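Local atomic coordinates of ATP-dependent Clp protease adapter protein ClpS 2 (Agrobacterium tumefaciens, PDB entry 4YJM), a protein that probably modulates the specificity of ATP-dependent protein degradation by the ClpAP protease, acting as an adaptor that binds the N-terminal domain of the chaperone ClpA. Residues L29-T34 and F93-T98; Y24-L29 and V68-E73. One frame throughout, in Å; residues are numbered along the deposited sequence.

Interaction 1. Residues L29-T34 and F93-T98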
loop_
_atom_site.group_PDB
_atom_site.type_symbol
_atom_site.label_atom_id
_atom_site.label_comp_id
_atom_site.label_asym_id
_atom_site.label_seq_id
_atom_site.Cartn_x
_atom_site.Cartn_y
_atom_site.Cartn_z
ATOM N N LEU A 29 0.407 2.850 -5.037
ATOM C CA LEU A 29 0.482 3.550 -6.325
ATOM C C LEU A 29 -0.160 2.749 -7.447
ATOM O O LEU A 29 -0.080 1.529 -7.467
ATOM C CB LEU A 29 1.933 3.856 -6.733
ATOM C CG LEU A 29 2.821 4.594 -5.729
ATOM C CD1 LEU A 29 4.138 4.974 -6.432
ATOM C CD2 LEU A 29 2.138 5.844 -5.189
ATOM N N ASN A 30 -0.788 3.443 -8.376
ATOM C CA ASN A 30 -1.357 2.795 -9.547
ATOM C C ASN A 30 -0.265 2.267 -10.448
ATOM O O ASN A 30 0.812 2.852 -10.515
ATOM C CB ASN A 30 -2.242 3.769 -10.324
ATOM C CG ASN A 30 -2.866 3.138 -11.571
ATOM O OD1 ASN A 30 -3.653 2.195 -11.478
ATOM N ND2 ASN A 30 -2.528 3.677 -12.742
ATOM N N ASP A 31 -0.536 1.144 -11.112
ATOM C CA ASP A 31 0.244 0.752 -12.288
ATOM C C ASP A 31 -0.586 -0.083 -13.246
ATOM O O ASP A 31 -1.683 -0.561 -12.893
ATOM C CB ASP A 31 1.515 -0.008 -11.891
ATOM C CG ASP A 31 1.238 -1.433 -11.369
ATOM O OD1 ASP A 31 0.768 -2.283 -12.138
ATOM O OD2 ASP A 31 1.513 -1.692 -10.184
ATOM N N ASP A 32 -0.016 -0.286 -14.428
ATOM C CA ASP A 32 -0.661 -0.994 -15.533
ATOM C C ASP A 32 -0.384 -2.486 -15.597
ATOM O O ASP A 32 -0.871 -3.143 -16.512
ATOM C CB ASP A 32 -0.201 -0.426 -16.883
ATOM C CG ASP A 32 -0.520 1.033 -17.062
ATOM O OD1 ASP A 32 -1.490 1.518 -16.450
ATOM O OD2 ASP A 32 0.201 1.687 -17.850
ATOM N N TYR A 33 0.421 -3.025 -14.682
ATOM C CA TYR A 33 1.061 -4.324 -14.949
ATOM C C TYR A 33 0.867 -5.343 -13.841
ATOM O O TYR A 33 0.924 -6.543 -14.085
ATOM C CB TYR A 33 2.560 -4.131 -15.197
ATOM C CG TYR A 33 2.839 -3.466 -16.516
ATOM C CD1 TYR A 33 2.735 -4.178 -17.706
ATOM C CD2 TYR A 33 3.185 -2.126 -16.579
ATOM C CE1 TYR A 33 2.972 -3.572 -18.919
ATOM C CE2 TYR A 33 3.428 -1.513 -17.791
ATOM C CZ TYR A 33 3.319 -2.241 -18.956
ATOM O OH TYR A 33 3.556 -1.634 -20.163
ATOM N N THR A 34 0.636 -4.880 -12.627
ATOM C CA THR A 34 0.456 -5.813 -11.528
ATOM C C THR A 34 -0.967 -6.339 -11.558
ATOM O O THR A 34 -1.909 -5.549 -11.543
ATOM C CB THR A 34 0.744 -5.140 -10.154
ATOM O OG1 THR A 34 2.019 -4.462 -10.177
ATOM C CG2 THR A 34 0.745 -6.193 -9.051
ATOM N N PHE A 93 6.804 -7.719 -10.782
ATOM C CA PHE A 93 5.800 -6.682 -11.000
ATOM C C PHE A 93 6.311 -5.328 -10.513
ATOM O O PHE A 93 7.159 -5.277 -9.613
ATOM C CB PHE A 93 4.513 -6.997 -10.261
ATOM C CG PHE A 93 3.873 -8.282 -10.669
ATOM C CD1 PHE A 93 3.715 -8.618 -12.002
ATOM C CD2 PHE A 93 3.423 -9.158 -9.702
ATOM C CE1 PHE A 93 3.112 -9.831 -12.363
ATOM C CE2 PHE A 93 2.815 -10.352 -10.047
ATOM C CZ PHE A 93 2.663 -10.691 -11.381
ATOM N N PRO A 94 5.777 -4.227 -11.086
ATOM C CA PRO A 94 6.172 -2.873 -10.679
ATOM C C PRO A 94 5.426 -2.360 -9.449
ATOM O O PRO A 94 5.628 -1.208 -9.085
ATOM C CB PRO A 94 5.833 -2.035 -11.921
ATOM C CG PRO A 94 4.659 -2.710 -12.507
ATOM C CD PRO A 94 4.888 -4.198 -12.267
ATOM N N LEU A 95 4.589 -3.198 -8.830
ATOM C CA LEU A 95 3.838 -2.824 -7.626
ATOM C C LEU A 95 4.668 -2.034 -6.618
ATOM O O LEU A 95 5.735 -2.468 -6.184
ATOM C CB LEU A 95 3.290 -4.089 -6.934
ATOM C CG LEU A 95 2.462 -3.861 -5.672
ATOM C CD1 LEU A 95 1.176 -3.101 -6.008
ATOM C CD2 LEU A 95 2.154 -5.198 -5.081
ATOM N N MET A 96 4.155 -0.878 -6.235
ATOM C CA MET A 96 4.853 0.038 -5.336
ATOM C C MET A 96 3.978 0.632 -4.245
ATOM O O MET A 96 2.899 1.188 -4.524
ATOM C CB MET A 96 5.454 1.192 -6.170
ATOM C CG MET A 96 6.219 2.236 -5.342
ATOM S SD MET A 96 7.707 1.569 -4.575
ATOM C CE MET A 96 8.542 0.968 -6.015
ATOM N N PHE A 97 4.436 0.482 -2.996
ATOM C CA PHE A 97 3.870 1.170 -1.843
ATOM C C PHE A 97 4.886 2.192 -1.338
ATOM O O PHE A 97 6.076 1.894 -1.306
ATOM C CB PHE A 97 3.522 0.222 -0.733
ATOM C CG PHE A 97 2.412 -0.730 -1.065
ATOM C CD1 PHE A 97 1.177 -0.575 -0.482
ATOM C CD2 PHE A 97 2.623 -1.807 -1.935
ATOM C CE1 PHE A 97 0.150 -1.469 -0.770
ATOM C CE2 PHE A 97 1.611 -2.701 -2.211
ATOM C CZ PHE A 97 0.388 -2.535 -1.641
ATOM N N THR A 98 4.417 3.387 -0.969
ATOM C CA THR A 98 5.313 4.456 -0.505
ATOM C C THR A 98 4.823 4.971 0.847
ATOM O O THR A 98 3.726 4.635 1.273
ATOM C CB THR A 98 5.371 5.635 -1.509
ATOM O OG1 THR A 98 4.078 6.252 -1.562
ATOM C CG2 THR A 98 5.688 5.166 -2.893
HETATM O O HOH W 1 2.102 0.166 -8.266
#
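L29 meets M96 and T98 as the last residue of strand 23-29. L29 N donates to M96 O at 3.0 Å, with an angle of 162° at the hydrogen, and the donor lies almost straight ahead of the carbonyl. Its side chain runs beside that of M96, both pointing the same way, with L29 CD1 3.6 Å from M96 CG; T98 CG2 reaches the same leucine methyl from a roughly perpendicular direction. Past this point the two backbones separate enough to admit a water, which donates to L29 O and to D31 OD2 (2.7 Å each) and accepts from M96 N, so that it continues the pairing where direct bonds stop.

D31 turns its carboxylate inward, its CG set between the backbone N and the carbonyl carbon (chi1 72°). OD1 takes two backbone donors: Y33 N on its anti lone pair and T34 N on the syn side, at 2.6 Å from D31 OD1. These bonds define an Asx turn and the wider Asx motif, fixing the loop in an N-D-D-Y-T sequence that, as in other ClpS adaptors, probably lies beside the pocket for N-terminal residues. The P94 side chain crosses that of D31 at about a right angle, P94 CG standing 3.8 Å from D31 CG.

Y33 touches the same proline through CB, 3.7 Å from P94 CG, while its phenol leads away and is poorly ordered. T34 OG1 donates to D31 OD2 (2.8 Å), approaching 25° out of the carboxylate plane. The threonine CG2 lies against CB of F93 and of L95; V39 of helix 36-47 also contacts T34, and F38 meets the F93 ring edge-to-face.

Interaction 2. Residues Y24-L29 and V68-E73; sequences YKVMLL and VVVVCE
V26 lays its CG2 methyl against CG1 of V70, 3.6 Å away, the two side chains running alongside each other in the same direction. V70 CG1, set between its backbone N and carbonyl carbon, is the methyl turned to V26. F47 of helix 36-47 touches both valines, and A77 of helix 74-91 also packs on V26, so this face of the sheet is covered by helices. On the face carrying K25, M27, V68 and V71, the M27 chain bends at chi2 and chi3 and brings SD to 3.5 Å from V68 CG2. K25 CG rests 4.0 Å from V71 CG2; further out its chain crosses V68 at about a right angle, and its ammonium forms a salt bridge with E100 on strand 97-101.

The backbones run antiparallel, with 163° between the strand directions. Y24 and C72 form a hydrogen-bonded pair: Y24 N reaches C72 O at 2.8 Å, and C72 N returns to Y24 O at 3.0 Å. V26 then spends its two bonds on different residues. V26 N donates to V70 O (2.8 Å), whereas V26 O receives V69 N at 2.7 Å. The register moves accordingly, from K25 opposite V71 to M27 opposite V68. V69, with phi/psi of -99/-48°, turns its side chain toward the partner strand, CG2 lying 4.0 Å from L28 CB. Two residues facing one, with this helical psi at the first, are characteristic of a classic beta bulge, here in the edge strand of the ClpS sheet.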
loop_
_atom_site.group_PDB
_atom_site.type_symbol
_atom_site.label_atom_id
_atom_site.label_comp_id
_atom_site.label_asym_id
_atom_site.label_seq_id
_atom_site.Cartn_x
_atom_site.Cartn_y
_atom_site.Cartn_z
ATOM N N TYR A 24 2.551 8.567 9.489
ATOM C CA TYR A 24 2.867 8.452 8.068
ATOM C C TYR A 24 1.806 7.630 7.347
ATOM O O TYR A 24 1.389 6.563 7.806
ATOM C CB TYR A 24 4.255 7.823 7.860
ATOM C CG TYR A 24 5.365 8.824 7.985
ATOM C CD1 TYR A 24 5.624 9.456 9.192
ATOM C CD2 TYR A 24 6.143 9.178 6.887
ATOM C CE1 TYR A 24 6.615 10.428 9.310
ATOM C CE2 TYR A 24 7.160 10.136 6.999
ATOM C CZ TYR A 24 7.394 10.746 8.233
ATOM O OH TYR A 24 8.392 11.703 8.384
ATOM N N LYS A 25 1.348 8.161 6.230
ATOM C CA LYS A 25 0.443 7.424 5.350
ATOM C C LYS A 25 1.233 6.366 4.603
ATOM O O LYS A 25 2.338 6.634 4.136
ATOM C CB LYS A 25 -0.212 8.369 4.347
ATOM C CG LYS A 25 -0.993 9.497 4.968
ATOM C CD LYS A 25 -1.654 10.400 3.931
ATOM C CE LYS A 25 -0.643 11.217 3.216
ATOM N NZ LYS A 25 -1.249 12.330 2.425
ATOM N N VAL A 26 0.684 5.172 4.496
ATOM C CA VAL A 26 1.168 4.217 3.503
ATOM C C VAL A 26 0.262 4.325 2.273
ATOM O O VAL A 26 -0.952 4.172 2.396
ATOM C CB VAL A 26 1.159 2.766 4.060
ATOM C CG1 VAL A 26 1.632 1.786 2.997
ATOM C CG2 VAL A 26 2.018 2.688 5.308
ATOM N N MET A 27 0.864 4.579 1.120
ATOM C CA MET A 27 0.166 4.807 -0.149
ATOM C C MET A 27 0.403 3.632 -1.065
ATOM O O MET A 27 1.525 3.223 -1.239
ATOM C CB MET A 27 0.672 6.078 -0.882
ATOM C CG MET A 27 0.736 7.359 -0.041
ATOM S SD MET A 27 -0.887 7.789 0.526
ATOM C CE MET A 27 -1.634 8.429 -0.997
ATOM N N LEU A 28 -0.654 3.121 -1.669
ATOM C CA LEU A 28 -0.559 2.272 -2.858
ATOM C C LEU A 28 -0.544 3.118 -4.132
ATOM O O LEU A 28 -1.429 3.976 -4.332
ATOM C CB LEU A 28 -1.751 1.306 -2.889
ATOM C CG LEU A 28 -1.930 0.569 -4.223
ATOM C CD1 LEU A 28 -0.822 -0.479 -4.399
ATOM C CD2 LEU A 28 -3.309 -0.049 -4.314
ATOM N N LEU A 29 0.407 2.850 -5.037
ATOM C CA LEU A 29 0.482 3.550 -6.325
ATOM C C LEU A 29 -0.160 2.749 -7.447
ATOM O O LEU A 29 -0.080 1.529 -7.467
ATOM C CB LEU A 29 1.933 3.856 -6.733
ATOM C CG LEU A 29 2.821 4.594 -5.729
ATOM C CD1 LEU A 29 4.138 4.974 -6.432
ATOM C CD2 LEU A 29 2.138 5.844 -5.189
ATOM N N VAL A 68 -4.524 5.882 -0.031
ATOM C CA VAL A 68 -4.055 5.617 1.327
ATOM C C VAL A 68 -4.515 4.260 1.778
ATOM O O VAL A 68 -5.697 3.939 1.672
ATOM C CB VAL A 68 -4.566 6.678 2.342
ATOM C CG1 VAL A 68 -4.014 6.384 3.753
ATOM C CG2 VAL A 68 -4.131 8.080 1.903
ATOM N N VAL A 69 -3.593 3.499 2.344
ATOM C CA VAL A 69 -3.866 2.151 2.869
ATOM C C VAL A 69 -4.075 2.171 4.376
ATOM O O VAL A 69 -5.066 1.656 4.888
ATOM C CB VAL A 69 -2.711 1.196 2.517
ATOM C CG1 VAL A 69 -2.976 -0.226 3.044
ATOM C CG2 VAL A 69 -2.569 1.146 1.027
ATOM N N VAL A 70 -3.164 2.848 5.062
ATOM C CA VAL A 70 -3.148 2.940 6.510
ATOM C C VAL A 70 -2.329 4.190 6.885
ATOM O O VAL A 70 -1.527 4.653 6.073
ATOM C CB VAL A 70 -2.563 1.662 7.139
ATOM C CG1 VAL A 70 -1.078 1.504 6.782
ATOM C CG2 VAL A 70 -2.772 1.630 8.637
ATOM N N VAL A 71 -2.538 4.721 8.088
ATOM C CA VAL A 71 -1.705 5.827 8.596
ATOM C C VAL A 71 -1.223 5.389 9.990
ATOM O O VAL A 71 -2.016 5.069 10.883
ATOM C CB VAL A 71 -2.468 7.137 8.695
ATOM C CG1 VAL A 71 -1.495 8.306 9.009
ATOM C CG2 VAL A 71 -3.319 7.419 7.432
ATOM N N CYS A 72 0.102 5.294 10.156
ATOM C CA CYS A 72 0.649 4.700 11.373
ATOM C C CYS A 72 2.026 5.285 11.698
ATOM O O CYS A 72 2.518 6.160 11.003
ATOM C CB CYS A 72 0.744 3.181 11.235
ATOM S SG CYS A 72 1.755 2.622 9.849
ATOM N N GLU A 73 2.612 4.807 12.784
ATOM C CA GLU A 73 3.936 5.246 13.223
ATOM C C GLU A 73 4.947 5.102 12.076
ATOM O O GLU A 73 4.904 4.129 11.315
ATOM C CB GLU A 73 4.377 4.409 14.446
ATOM C CG GLU A 73 5.842 4.571 14.860
ATOM C CD GLU A 73 6.236 3.686 16.047
ATOM O OE1 GLU A 73 5.446 2.801 16.429
ATOM O OE2 GLU A 73 7.339 3.881 16.595
#

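In the fold
The two contacts have centres about 15 Å apart, on opposite sides of the chain's centre, and share L29. Strand 23-29 lies in the middle of the three-stranded antiparallel sheet: interaction 2 joins it to 66-73, while interaction 1 starts at its other border, beside 97-101, and follows the loop leaving its end. T98 O, 2.9 Å from M27 N in a probable hydrogen bond, and the L28 side chain, touched by L95 and F97, connect them directly. Along the sequence the segments alternate, so residues 29-34 and 68-73 fall between the partners. Helices 36-47, 51-64 and 74-91 fill the intervals, and the sheet thus brings distant parts of this single-domain adaptor together.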